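Local atomic coordinates of dehydrogenase (Chromobacterium violaceum, PDB entry 3Q2I), a protein that probably catalyses the NAD-dependent oxidation of the UDP-sugar UDP-GlcNAcA on the route to 2,3-diacetamido-2,3-dideoxy-D-mannuronic acid, and binds NADH together with that sugar nucleotide. Residues V131-Q134 with N135-N138; R146-E150 with K151-R155; V311-M315 with R316-T320; P321-D324 with G325-L329. One frame throughout, in Å; residues are numbered along the deposited sequence.

Contact 1: V131-Q134 with N135-N138. With NAI (1,4-dihydronicotinamide adenine dinucleotide), chain B.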
loop_
_atom_site.group_PDB
_atom_site.type_symbol
_atom_site.label_atom_id
_atom_site.label_comp_id
_atom_site.label_asym_id
_atom_site.label_seq_id
_atom_site.Cartn_x
_atom_site.Cartn_y
_atom_site.Cartn_z
ATOM N N VAL A 131 -12.673 -36.336 0.247
ATOM C CA VAL A 131 -12.518 -35.512 1.459
ATOM C C VAL A 131 -13.827 -35.659 2.180
ATOM O O VAL A 131 -14.909 -35.487 1.603
ATOM C CB VAL A 131 -12.260 -34.028 1.088
ATOM C CG1 VAL A 131 -12.138 -33.200 2.398
ATOM C CG2 VAL A 131 -11.016 -33.901 0.208
ATOM N N VAL A 132 -13.754 -35.931 3.479
ATOM C CA VAL A 132 -14.946 -36.168 4.278
ATOM C C VAL A 132 -15.661 -34.895 4.636
ATOM O O VAL A 132 -15.174 -34.148 5.487
ATOM C CB VAL A 132 -14.597 -36.956 5.554
ATOM C CG1 VAL A 132 -15.855 -37.134 6.364
ATOM C CG2 VAL A 132 -13.874 -38.248 5.241
ATOM N N LYS A 133 -16.786 -34.642 3.997
ATOM C CA LYS A 133 -17.719 -33.559 4.352
ATOM C C LYS A 133 -19.096 -34.193 4.619
ATOM O O LYS A 133 -20.054 -34.079 3.834
ATOM C CB LYS A 133 -17.789 -32.529 3.214
ATOM C CG LYS A 133 -16.536 -31.672 3.065
ATOM C CD LYS A 133 -16.588 -30.747 1.848
ATOM C CE LYS A 133 -15.269 -29.966 1.710
ATOM N NZ LYS A 133 -15.380 -28.813 2.684
ATOM N N GLN A 134 -19.199 -34.797 5.793
ATOM C CA GLN A 134 -20.354 -35.661 6.064
ATOM C C GLN A 134 -21.611 -34.875 6.417
ATOM O O GLN A 134 -22.723 -35.416 6.380
ATOM C CB GLN A 134 -19.950 -36.735 7.079
ATOM C CG GLN A 134 -20.050 -36.348 8.546
ATOM C CD GLN A 134 -18.935 -35.453 8.995
ATOM O OE1 GLN A 134 -18.031 -35.139 8.224
ATOM N NE2 GLN A 134 -18.960 -35.082 10.268
ATOM N N ASN A 135 -21.482 -33.595 6.744
ATOM C CA ASN A 135 -22.655 -32.780 7.114
ATOM C C ASN A 135 -23.572 -32.352 5.973
ATOM O O ASN A 135 -24.715 -31.954 6.186
ATOM C CB ASN A 135 -22.176 -31.511 7.859
ATOM C CG ASN A 135 -22.671 -31.404 9.289
ATOM O OD1 ASN A 135 -22.883 -32.410 9.979
ATOM N ND2 ASN A 135 -22.767 -30.152 9.789
ATOM N N ARG A 136 -23.039 -32.344 4.747
ATOM C CA ARG A 136 -23.753 -31.866 3.574
ATOM C C ARG A 136 -25.045 -32.666 3.375
ATOM O O ARG A 136 -26.019 -32.128 2.890
ATOM C CB ARG A 136 -22.895 -32.040 2.317
ATOM C CG ARG A 136 -21.753 -31.026 2.208
ATOM C CD ARG A 136 -21.274 -31.027 0.778
ATOM N NE ARG A 136 -20.199 -30.024 0.699
ATOM C CZ ARG A 136 -19.524 -29.801 -0.423
ATOM N NH1 ARG A 136 -19.808 -30.499 -1.523
ATOM N NH2 ARG A 136 -18.539 -28.903 -0.460
ATOM N N ARG A 137 -25.021 -33.934 3.774
ATOM C CA ARG A 137 -26.241 -34.739 3.573
ATOM C C ARG A 137 -27.225 -34.653 4.726
ATOM O O ARG A 137 -28.275 -35.297 4.690
ATOM C CB ARG A 137 -25.899 -36.186 3.214
ATOM C CG ARG A 137 -25.432 -36.353 1.771
ATOM C CD ARG A 137 -26.615 -36.502 0.819
ATOM N NE ARG A 137 -26.224 -36.277 -0.573
ATOM C CZ ARG A 137 -27.037 -36.369 -1.622
ATOM N NH1 ARG A 137 -28.315 -36.680 -1.463
ATOM N NH2 ARG A 137 -26.563 -36.154 -2.843
ATOM N N ASN A 138 -26.962 -33.793 5.707
ATOM C CA ASN A 138 -27.974 -33.538 6.721
ATOM C C ASN A 138 -29.272 -33.069 6.070
ATOM O O ASN A 138 -29.261 -32.351 5.080
ATOM C CB ASN A 138 -27.464 -32.499 7.724
ATOM C CG ASN A 138 -26.370 -33.052 8.613
ATOM O OD1 ASN A 138 -25.870 -34.148 8.401
ATOM N ND2 ASN A 138 -25.984 -32.282 9.646
HETATM P PA NAI B . -6.990 -37.708 17.743
HETATM O O1A NAI B . -5.883 -36.976 18.384
HETATM O O2A NAI B . -8.137 -38.341 18.648
HETATM O O5B NAI B . -6.500 -38.882 16.806
HETATM C C5B NAI B . -5.105 -38.870 16.698
HETATM C C4B NAI B . -4.663 -40.214 16.134
HETATM O O4B NAI B . -3.647 -40.132 15.120
HETATM C C3B NAI B . -3.983 -40.661 17.429
HETATM O O3B NAI B . -4.431 -41.969 17.812
HETATM C C2B NAI B . -2.478 -40.475 17.169
HETATM O O2B NAI B . -1.638 -41.355 17.906
HETATM C C1B NAI B . -2.481 -40.810 15.659
HETATM N N9A NAI B . -1.277 -40.408 14.971
HETATM C C8A NAI B . -0.621 -39.206 15.093
HETATM N N7A NAI B . 0.379 -39.193 14.259
HETATM C C5A NAI B . 0.375 -40.329 13.482
HETATM C C6A NAI B . 1.192 -40.859 12.462
HETATM N N6A NAI B . 2.277 -40.173 11.959
HETATM N N1A NAI B . 0.891 -42.070 11.964
HETATM C C2A NAI B . -0.135 -42.741 12.444
HETATM N N3A NAI B . -0.948 -42.312 13.407
HETATM C C4A NAI B . -0.687 -41.108 13.959
HETATM O O3 NAI B . -7.704 -36.710 16.727
HETATM P PN NAI B . -9.112 -36.807 16.094
HETATM O O1N NAI B . -10.098 -35.945 16.829
HETATM O O2N NAI B . -9.589 -38.245 15.776
HETATM O O5D NAI B . -9.055 -35.901 14.743
HETATM C C5D NAI B . -8.503 -36.672 13.701
HETATM C C4D NAI B . -8.719 -36.005 12.346
HETATM O O4D NAI B . -10.139 -36.063 12.130
HETATM C C3D NAI B . -8.412 -34.481 12.315
HETATM O O3D NAI B . -7.989 -34.188 10.981
HETATM C C2D NAI B . -9.782 -33.829 12.538
HETATM O O2D NAI B . -9.896 -32.568 11.883
HETATM C C1D NAI B . -10.772 -34.824 11.865
HETATM N N1N NAI B . -12.104 -34.766 12.424
HETATM C C2N NAI B . -13.138 -34.652 11.616
HETATM C C3N NAI B . -14.447 -34.515 12.093
HETATM C C7N NAI B . -15.602 -34.421 11.172
HETATM O O7N NAI B . -16.669 -33.894 11.428
HETATM N N7N NAI B . -15.512 -34.951 9.916
HETATM C C4N NAI B . -14.611 -34.403 13.488
HETATM C C5N NAI B . -13.509 -34.635 14.293
HETATM C C6N NAI B . -12.260 -34.804 13.752
HETATM O O HOH W 1 -22.400 -35.382 3.354
#

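Contact 2: R146-E150 with K151-R155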
loop_
_atom_site.group_PDB
_atom_site.type_symbol
_atom_site.label_atom_id
_atom_site.label_comp_id
_atom_site.label_asym_id
_atom_site.label_seq_id
_atom_site.Cartn_x
_atom_site.Cartn_y
_atom_site.Cartn_z
ATOM N N ARG A 146 -31.351 -27.887 -2.110
ATOM C CA ARG A 146 -32.409 -28.005 -3.103
ATOM C C ARG A 146 -33.072 -26.668 -3.424
ATOM O O ARG A 146 -33.304 -26.329 -4.596
ATOM C CB ARG A 146 -33.397 -29.093 -2.664
ATOM C CG ARG A 146 -32.845 -30.481 -2.900
ATOM C CD ARG A 146 -33.662 -31.589 -2.214
ATOM N NE ARG A 146 -35.075 -31.576 -2.603
ATOM C CZ ARG A 146 -36.069 -32.020 -1.835
ATOM N NH1 ARG A 146 -35.824 -32.524 -0.635
ATOM N NH2 ARG A 146 -37.323 -31.954 -2.265
ATOM N N ALA A 147 -33.356 -25.873 -2.392
ATOM C CA ALA A 147 -33.945 -24.568 -2.641
ATOM C C ALA A 147 -33.029 -23.720 -3.511
ATOM O O ALA A 147 -33.496 -23.034 -4.402
ATOM C CB ALA A 147 -34.313 -23.862 -1.329
ATOM N N MET A 148 -31.727 -23.785 -3.246
ATOM C CA MET A 148 -30.729 -23.058 -4.023
ATOM C C MET A 148 -30.729 -23.544 -5.468
ATOM O O MET A 148 -30.829 -22.736 -6.384
ATOM C CB MET A 148 -29.324 -23.256 -3.456
ATOM C CG MET A 148 -28.973 -22.304 -2.345
ATOM S SD MET A 148 -29.415 -20.595 -2.741
ATOM C CE MET A 148 -29.501 -19.981 -1.089
ATOM N N GLN A 149 -30.600 -24.856 -5.669
ATOM C CA GLN A 149 -30.622 -25.422 -7.037
ATOM C C GLN A 149 -31.867 -25.038 -7.842
ATOM O O GLN A 149 -31.798 -24.847 -9.056
ATOM C CB GLN A 149 -30.480 -26.951 -6.997
ATOM C CG GLN A 149 -29.078 -27.413 -6.603
ATOM C CD GLN A 149 -29.023 -28.857 -6.117
ATOM O OE1 GLN A 149 -30.050 -29.486 -5.858
ATOM N NE2 GLN A 149 -27.822 -29.398 -6.029
ATOM N N GLU A 150 -33.013 -24.934 -7.184
ATOM C CA GLU A 150 -34.235 -24.515 -7.862
ATOM C C GLU A 150 -34.346 -23.004 -8.075
ATOM O O GLU A 150 -35.312 -22.546 -8.666
ATOM C CB GLU A 150 -35.457 -25.016 -7.092
ATOM C CG GLU A 150 -35.400 -26.486 -6.771
ATOM C CD GLU A 150 -36.303 -27.251 -7.706
ATOM O OE1 GLU A 150 -37.381 -27.693 -7.241
ATOM O OE2 GLU A 150 -35.955 -27.328 -8.909
ATOM N N LYS A 151 -33.380 -22.234 -7.578
ATOM C CA LYS A 151 -33.441 -20.765 -7.609
ATOM C C LYS A 151 -34.630 -20.166 -6.861
ATOM O O LYS A 151 -35.180 -19.146 -7.264
ATOM C CB LYS A 151 -33.379 -20.254 -9.051
ATOM C CG LYS A 151 -32.489 -21.122 -9.911
ATOM C CD LYS A 151 -32.178 -20.499 -11.264
ATOM C CE LYS A 151 -30.781 -20.915 -11.719
ATOM N NZ LYS A 151 -30.012 -19.735 -12.238
ATOM N N ARG A 152 -35.016 -20.767 -5.747
ATOM C CA ARG A 152 -36.181 -20.282 -5.028
ATOM C C ARG A 152 -35.975 -18.885 -4.430
ATOM O O ARG A 152 -36.942 -18.165 -4.199
ATOM C CB ARG A 152 -36.599 -21.291 -3.960
ATOM C CG ARG A 152 -36.987 -22.655 -4.551
ATOM C CD ARG A 152 -37.590 -23.514 -3.465
ATOM N NE ARG A 152 -38.909 -22.995 -3.082
ATOM C CZ ARG A 152 -39.575 -23.412 -2.009
ATOM N NH1 ARG A 152 -40.753 -22.876 -1.723
ATOM N NH2 ARG A 152 -39.020 -24.282 -1.169
ATOM N N PHE A 153 -34.722 -18.492 -4.188
ATOM C CA PHE A 153 -34.500 -17.185 -3.562
ATOM C C PHE A 153 -34.471 -16.047 -4.590
ATOM O O PHE A 153 -34.513 -14.862 -4.235
ATOM C CB PHE A 153 -33.162 -17.162 -2.792
ATOM C CG PHE A 153 -33.139 -18.047 -1.574
ATOM C CD1 PHE A 153 -33.471 -17.540 -0.320
ATOM C CD2 PHE A 153 -32.695 -19.356 -1.656
ATOM C CE1 PHE A 153 -33.393 -18.328 0.815
ATOM C CE2 PHE A 153 -32.638 -20.150 -0.541
ATOM C CZ PHE A 153 -32.987 -19.651 0.710
ATOM N N GLY A 154 -34.354 -16.374 -5.873
ATOM C CA GLY A 154 -33.942 -15.388 -6.859
ATOM C C GLY A 154 -32.564 -14.869 -6.422
ATOM O O GLY A 154 -31.755 -15.625 -5.919
ATOM N N ARG A 155 -32.304 -13.595 -6.664
ATOM C CA ARG A 155 -30.985 -13.011 -6.370
ATOM C C ARG A 155 -30.739 -13.065 -4.860
ATOM O O ARG A 155 -31.579 -12.618 -4.101
ATOM C CB ARG A 155 -30.955 -11.563 -6.874
ATOM C CG ARG A 155 -29.606 -10.884 -6.576
ATOM C CD ARG A 155 -29.377 -9.550 -7.268
ATOM N NE ARG A 155 -27.931 -9.290 -7.325
ATOM C CZ ARG A 155 -27.371 -8.250 -7.931
ATOM N NH1 ARG A 155 -26.054 -8.103 -7.908
ATOM N NH2 ARG A 155 -28.128 -7.361 -8.563
#

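Contact 3: V311-M315 with R316-T320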
loop_
_atom_site.group_PDB
_atom_site.type_symbol
_atom_site.label_atom_id
_atom_site.label_comp_id
_atom_site.label_asym_id
_atom_site.label_seq_id
_atom_site.Cartn_x
_atom_site.Cartn_y
_atom_site.Cartn_z
ATOM N N VAL A 311 -18.793 -43.415 -1.160
ATOM C CA VAL A 311 -17.438 -43.834 -1.447
ATOM C C VAL A 311 -17.478 -45.267 -2.000
ATOM O O VAL A 311 -16.805 -45.569 -2.983
ATOM C CB VAL A 311 -16.566 -43.779 -0.200
ATOM C CG1 VAL A 311 -15.196 -44.395 -0.406
ATOM C CG2 VAL A 311 -16.431 -42.301 0.300
ATOM N N ILE A 312 -18.289 -46.101 -1.351
ATOM C CA ILE A 312 -18.503 -47.478 -1.838
ATOM C C ILE A 312 -19.100 -47.503 -3.225
ATOM O O ILE A 312 -18.524 -48.143 -4.095
ATOM C CB ILE A 312 -19.337 -48.289 -0.817
ATOM C CG1 ILE A 312 -18.454 -48.583 0.401
ATOM C CG2 ILE A 312 -19.797 -49.669 -1.420
ATOM C CD1 ILE A 312 -19.286 -48.857 1.648
ATOM N N LYS A 313 -20.193 -46.791 -3.447
ATOM C CA LYS A 313 -20.767 -46.686 -4.789
ATOM C C LYS A 313 -19.767 -46.194 -5.827
ATOM O O LYS A 313 -19.673 -46.729 -6.942
ATOM C CB LYS A 313 -22.042 -45.851 -4.808
ATOM C CG LYS A 313 -23.205 -46.447 -4.036
ATOM C CD LYS A 313 -24.369 -45.487 -4.049
ATOM C CE LYS A 313 -25.646 -46.293 -3.901
ATOM N NZ LYS A 313 -26.424 -45.839 -2.732
ATOM N N THR A 314 -18.923 -45.223 -5.458
ATOM C CA THR A 314 -17.955 -44.760 -6.444
ATOM C C THR A 314 -17.047 -45.908 -6.841
ATOM O O THR A 314 -16.718 -46.067 -8.028
ATOM C CB THR A 314 -17.101 -43.576 -5.836
ATOM O OG1 THR A 314 -18.000 -42.500 -5.583
ATOM C CG2 THR A 314 -15.986 -43.122 -6.783
ATOM N N MET A 315 -16.577 -46.675 -5.872
ATOM C CA MET A 315 -15.620 -47.747 -6.135
ATOM C C MET A 315 -16.266 -48.868 -6.979
ATOM O O MET A 315 -15.575 -49.552 -7.747
ATOM C CB MET A 315 -15.081 -48.320 -4.834
ATOM C CG MET A 315 -14.216 -47.351 -4.017
ATOM S SD MET A 315 -13.036 -46.426 -5.029
ATOM C CE MET A 315 -11.822 -47.699 -5.040
ATOM N N ARG A 316 -17.590 -48.922 -6.913
ATOM C CA ARG A 316 -18.349 -49.957 -7.640
ATOM C C ARG A 316 -18.837 -49.458 -8.987
ATOM O O ARG A 316 -19.571 -50.166 -9.689
ATOM C CB ARG A 316 -19.538 -50.410 -6.808
ATOM C CG ARG A 316 -19.099 -51.289 -5.694
ATOM C CD ARG A 316 -19.445 -52.729 -5.897
ATOM N NE ARG A 316 -19.569 -53.238 -4.542
ATOM C CZ ARG A 316 -18.632 -53.949 -3.928
ATOM N NH1 ARG A 316 -18.823 -54.315 -2.670
ATOM N NH2 ARG A 316 -17.552 -54.342 -4.594
ATOM N N GLY A 317 -18.423 -48.255 -9.375
ATOM C CA GLY A 317 -18.848 -47.670 -10.639
ATOM C C GLY A 317 -20.251 -47.105 -10.648
ATOM O O GLY A 317 -20.735 -46.671 -11.699
ATOM N N GLU A 318 -20.899 -47.036 -9.480
ATOM C CA GLU A 318 -22.302 -46.700 -9.390
ATOM C C GLU A 318 -22.536 -45.207 -9.181
ATOM O O GLU A 318 -23.636 -44.674 -9.353
ATOM C CB GLU A 318 -22.903 -47.490 -8.230
ATOM C CG GLU A 318 -22.779 -49.006 -8.425
ATOM C CD GLU A 318 -23.181 -49.804 -7.177
ATOM O OE1 GLU A 318 -23.092 -49.285 -6.045
ATOM O OE2 GLU A 318 -23.609 -50.972 -7.314
ATOM N N ALA A 319 -21.478 -44.512 -8.792
ATOM C CA ALA A 319 -21.615 -43.069 -8.679
ATOM C C ALA A 319 -20.240 -42.442 -8.787
ATOM O O ALA A 319 -19.235 -43.132 -8.973
ATOM C CB ALA A 319 -22.232 -42.709 -7.346
ATOM N N THR A 320 -20.250 -41.124 -8.629
ATOM C CA THR A 320 -19.022 -40.327 -8.578
ATOM C C THR A 320 -18.901 -39.662 -7.204
ATOM O O THR A 320 -19.887 -39.529 -6.486
ATOM C CB THR A 320 -19.055 -39.236 -9.663
ATOM O OG1 THR A 320 -20.172 -38.367 -9.458
ATOM C CG2 THR A 320 -19.157 -39.817 -11.059
#

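Contact 4: P321-D324 with G325-L329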
loop_
_atom_site.group_PDB
_atom_site.type_symbol
_atom_site.label_atom_id
_atom_site.label_comp_id
_atom_site.label_asym_id
_atom_site.label_seq_id
_atom_site.Cartn_x
_atom_site.Cartn_y
_atom_site.Cartn_z
ATOM N N PRO A 321 -17.684 -39.201 -6.837
ATOM C CA PRO A 321 -17.525 -38.664 -5.485
ATOM C C PRO A 321 -18.412 -37.455 -5.233
ATOM O O PRO A 321 -18.453 -36.527 -6.043
ATOM C CB PRO A 321 -16.016 -38.353 -5.400
ATOM C CG PRO A 321 -15.374 -39.263 -6.419
ATOM C CD PRO A 321 -16.400 -39.306 -7.548
ATOM N N GLU A 322 -19.059 -37.417 -4.078
ATOM C CA GLU A 322 -19.793 -36.214 -3.722
ATOM C C GLU A 322 -18.797 -35.125 -3.367
ATOM O O GLU A 322 -19.101 -33.948 -3.532
ATOM C CB GLU A 322 -20.685 -36.437 -2.502
ATOM C CG GLU A 322 -21.652 -37.560 -2.808
ATOM C CD GLU A 322 -23.068 -37.241 -2.421
ATOM O OE1 GLU A 322 -23.289 -36.633 -1.347
ATOM O OE2 GLU A 322 -23.960 -37.631 -3.204
ATOM N N THR A 323 -17.695 -35.525 -2.772
ATOM C CA THR A 323 -16.722 -34.486 -2.380
ATOM C C THR A 323 -15.321 -34.987 -2.593
ATOM O O THR A 323 -14.759 -35.685 -1.741
ATOM C CB THR A 323 -16.906 -34.067 -0.910
ATOM O OG1 THR A 323 -18.195 -33.458 -0.747
ATOM C CG2 THR A 323 -15.829 -33.023 -0.588
ATOM N N ASP A 324 -14.730 -34.684 -3.746
ATOM C CA ASP A 324 -13.352 -35.079 -4.001
ATOM C C ASP A 324 -12.362 -33.988 -3.568
ATOM O O ASP A 324 -12.812 -32.986 -3.021
ATOM C CB ASP A 324 -13.133 -35.485 -5.445
ATOM C CG ASP A 324 -13.404 -34.371 -6.460
ATOM O OD1 ASP A 324 -13.448 -34.699 -7.679
ATOM O OD2 ASP A 324 -13.582 -33.194 -6.100
ATOM N N GLY A 325 -11.068 -34.215 -3.777
ATOM C CA GLY A 325 -10.051 -33.254 -3.336
ATOM C C GLY A 325 -10.262 -31.880 -3.942
ATOM O O GLY A 325 -10.131 -30.848 -3.234
ATOM N N ARG A 326 -10.606 -31.820 -5.218
ATOM C CA ARG A 326 -10.869 -30.556 -5.856
ATOM C C ARG A 326 -12.052 -29.820 -5.244
ATOM O O ARG A 326 -12.065 -28.585 -5.095
ATOM C CB ARG A 326 -11.151 -30.782 -7.326
ATOM C CG ARG A 326 -10.018 -30.403 -8.169
ATOM C CD ARG A 326 -10.384 -30.479 -9.656
ATOM N NE ARG A 326 -9.070 -30.313 -10.211
ATOM C CZ ARG A 326 -8.130 -31.245 -10.273
ATOM N NH1 ARG A 326 -8.402 -32.524 -9.931
ATOM N NH2 ARG A 326 -6.929 -30.914 -10.692
ATOM N N GLU A 327 -13.083 -30.545 -4.840
ATOM C CA GLU A 327 -14.214 -29.943 -4.133
ATOM C C GLU A 327 -13.732 -29.436 -2.769
ATOM O O GLU A 327 -14.044 -28.294 -2.392
ATOM C CB GLU A 327 -15.369 -30.948 -3.960
ATOM C CG GLU A 327 -16.566 -30.338 -3.206
ATOM C CD GLU A 327 -17.333 -29.283 -4.008
ATOM O OE1 GLU A 327 -18.185 -28.570 -3.412
ATOM O OE2 GLU A 327 -17.106 -29.163 -5.240
ATOM N N GLY A 328 -12.880 -30.206 -2.088
ATOM C CA GLY A 328 -12.335 -29.815 -0.784
ATOM C C GLY A 328 -11.519 -28.515 -0.906
ATOM O O GLY A 328 -11.488 -27.743 0.038
ATOM N N LEU A 329 -10.884 -28.279 -2.041
ATOM C CA LEU A 329 -10.055 -27.069 -2.166
ATOM C C LEU A 329 -10.930 -25.831 -2.097
ATOM O O LEU A 329 -10.365 -24.732 -1.813
ATOM C CB LEU A 329 -9.346 -27.090 -3.513
ATOM C CG LEU A 329 -8.193 -28.084 -3.675
ATOM C CD1 LEU A 329 -7.688 -28.010 -5.123
ATOM C CD2 LEU A 329 -7.064 -27.833 -2.691
HETATM O O HOH W 2 -10.827 -34.053 -9.330
#

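Contact 1: V131-Q134 with N135-N138
Arg136 folds back over Lys133 round the bend that follows strand 129-131. From its root the chain first skirts the backbone: CB lies 3.8 Å from Lys133 O, and CG keeps a similar distance from the same oxygen. With CG anti to the carbonyl carbon (chi1 -74°) and the stem extended from CG to NE, the guanidinium is carried across the Lys133 chain at an oblique angle. NE and CZ pass near Lys133 CD, and NH2 comes closest, at 3.5 Å from CD, so that this methylene rests on one face of the planar group. NE makes a salt bridge to Asp197, NH2 pairs with Glu327, and Trp201 adds a cation-pi contact. Lys133 NZ also reaches Asp197, so the two cations share one carboxylate, NZ on OD1 and NE on OD2.

Gln134 turns the other way, toward the cofactor. A chain bent at chi2 (-76°) sets its amide opposite the nicotinamide carboxamide, and the two groups exchange reciprocal hydrogen bonds: Gln134 NE2 to O7N of NADH at 2.8 Å, and N7N of NADH to Gln134 OE1 at 3.0 Å. Both are nearly straight, which should fix the rotation of the carboxamide. Next in the chain, Asn135 touches the UDP-sugar, and its OD1 accepts a weak bond from Asn138 ND2. A water donates to Lys133 O (2.7 Å) and weakly accepts from Arg137 N.

The bend thus leaves strand 129-131, outermost in this chain's parallel Rossmann sheet, and leads to helix 139-149; Val132 packs on helix 304-315, while Gln134 and Asn135 touch His194 of helix 193-203.

Contact 2: R146-E150 with K151-R155
The carbonyl of Ala147 accepts the backbone N-H of Arg152 in an almost straight hydrogen bond, Arg152 N to Ala147 O being 3.0 Å with 171° at the hydrogen. Inside it, Lys151 N donates to Met148 O at 2.9 Å; this donor stands above the carbonyl plane. Farther back, Glu150 N still pairs with Arg146 O in the ordinary helical pattern. The bonds from Arg152 N and Lys151 N, one nested within the other, together with the positive phi of Lys151 (60°), form a Schellman motif that ends helix 139-149. A type I beta turn follows directly, with Gly154 N bonded to Lys151 O at 3.2 Å, and leads the chain into strand 156-164.

Arg152 lays its aliphatic part over the last helical turn: CD is 3.9 Å from Ala147 CB, and CG lies 3.8 Å from Glu150 CB. Two of its guanidinium nitrogens are satisfied: NH2 by a salt bridge to Asp286, NH1 by Glu281 O; Phe279 adds a cation-pi contact. Met148 SD sits obliquely to the Phe153 ring, 4.7 Å from its centroid, a Met-aromatic contact. That ring also packs edge-to-face with Phe279 on strand 273-279 and touches Ile257 on strand 252-259, while Glu260 OE1 accepts from Arg155 N.

Contact 3: V311-M315 with R316-T320
The Glu318 carboxylate meets the aliphatic base of Lys313 through one oxygen, not with its face: OE1 is 3.5 Å from Lys313 CG, which lies close to the carboxylate plane, and the two side chains cross at about a right angle. It forms no ion pair there, since OE1 and Lys313 NZ are 5.8 Å apart and the ammonium has its salt bridge with Asp309. The other flat group, the Arg316 guanidinium, is directed away from the helix end: NH2 is hydrogen-bonded to the carbonyls of Arg12 and Ile9, while CG packs near Ile312 O.

Among the planar backbone groups, the Lys313 carbonyl is the most heavily used. It accepts Glu318 N at 2.8 Å and, by weak bonds, Arg316 N at 3.0 Å and Ala319 N at 3.4 Å. The Thr314 carbonyl takes Gly317 N at 3.1 Å from a donor that stands 67° out of its plane. Thr314 also makes a CA-H...O contact, CA to Ala319 O at 3.3 Å with 163° at the hydrogen. Thr314 OG1, anti to its own carbonyl carbon, is hydrogen-bonded back to Asn310 O, and ND2 of that asparagine holds Thr320 O.

Glu318 N to Lys313 O and Gly317 N to Thr314 O, with Gly317 at positive phi (77°) as the C-prime residue, constitute a Schellman motif closing helix 304-315.

Contact 4: P321-D324 with G325-L329
Asp324 O accepts Gly328 N at 2.9 Å, in the carbonyl plane, and side-chain OD2 of the same residue accepts Glu327 N at 3.0 Å, nearly along the C-O axis of the carboxylate, so that two oxygens hold the first turn of helix 325-344. CG lies between the backbone N and the carbonyl carbon (chi1 61°), and this turns the carboxylate back over the helix start, where, from the N-cap position, OD2 makes the capping bond. A negative group at the N-terminal end of a helix probably interacts favourably with the helix dipole.

The other carboxylate oxygen faces a water, which donates to Asp324 OD1 at 3.2 Å and accepts from Arg326 NH1 at 2.9 Å. The water lies in the guanidinium plane, at its edge. It thus connects two opposite charges that do not meet directly. Arg326 has further partners: NH2 forms a salt bridge with Asp123, and NE forms one with Glu182 of a neighbouring subunit.

Next to the cap, Thr323 CG2 meets Glu327 CG at 3.8 Å, the side chains crossing at about a right angle. Glu327 OE2 continues to a salt bridge with Lys330, and Glu322 pairs with Arg137.

The loop before the cap runs beside strand 129-131, with Pro321 on Phe130, whereas Arg326 and Leu329 pack against Val119 of helix 112-125.

Contacts 1 and 4 meet directly, their centres 11 Å apart: Val131 N probably donates to Thr323 O (3.0 Å), Arg136 NH2 forms a salt bridge with Glu327 OE1 (3.0 Å), and Lys133 CD packs on Thr323 CG2. The bend that touches both NADH and the UDP-sugar is thereby tied to the start of helix 325-344. Contact 3 feeds into contact 4 along the chain, Thr314 OG1 packing near Pro321 N, and its Thr320 side chain is about 14 Å from NADH. Contact 2 lies apart, its centre about 21 Å from that of contact 1, at the other end of helix 139-149, which starts just after residues 135-138.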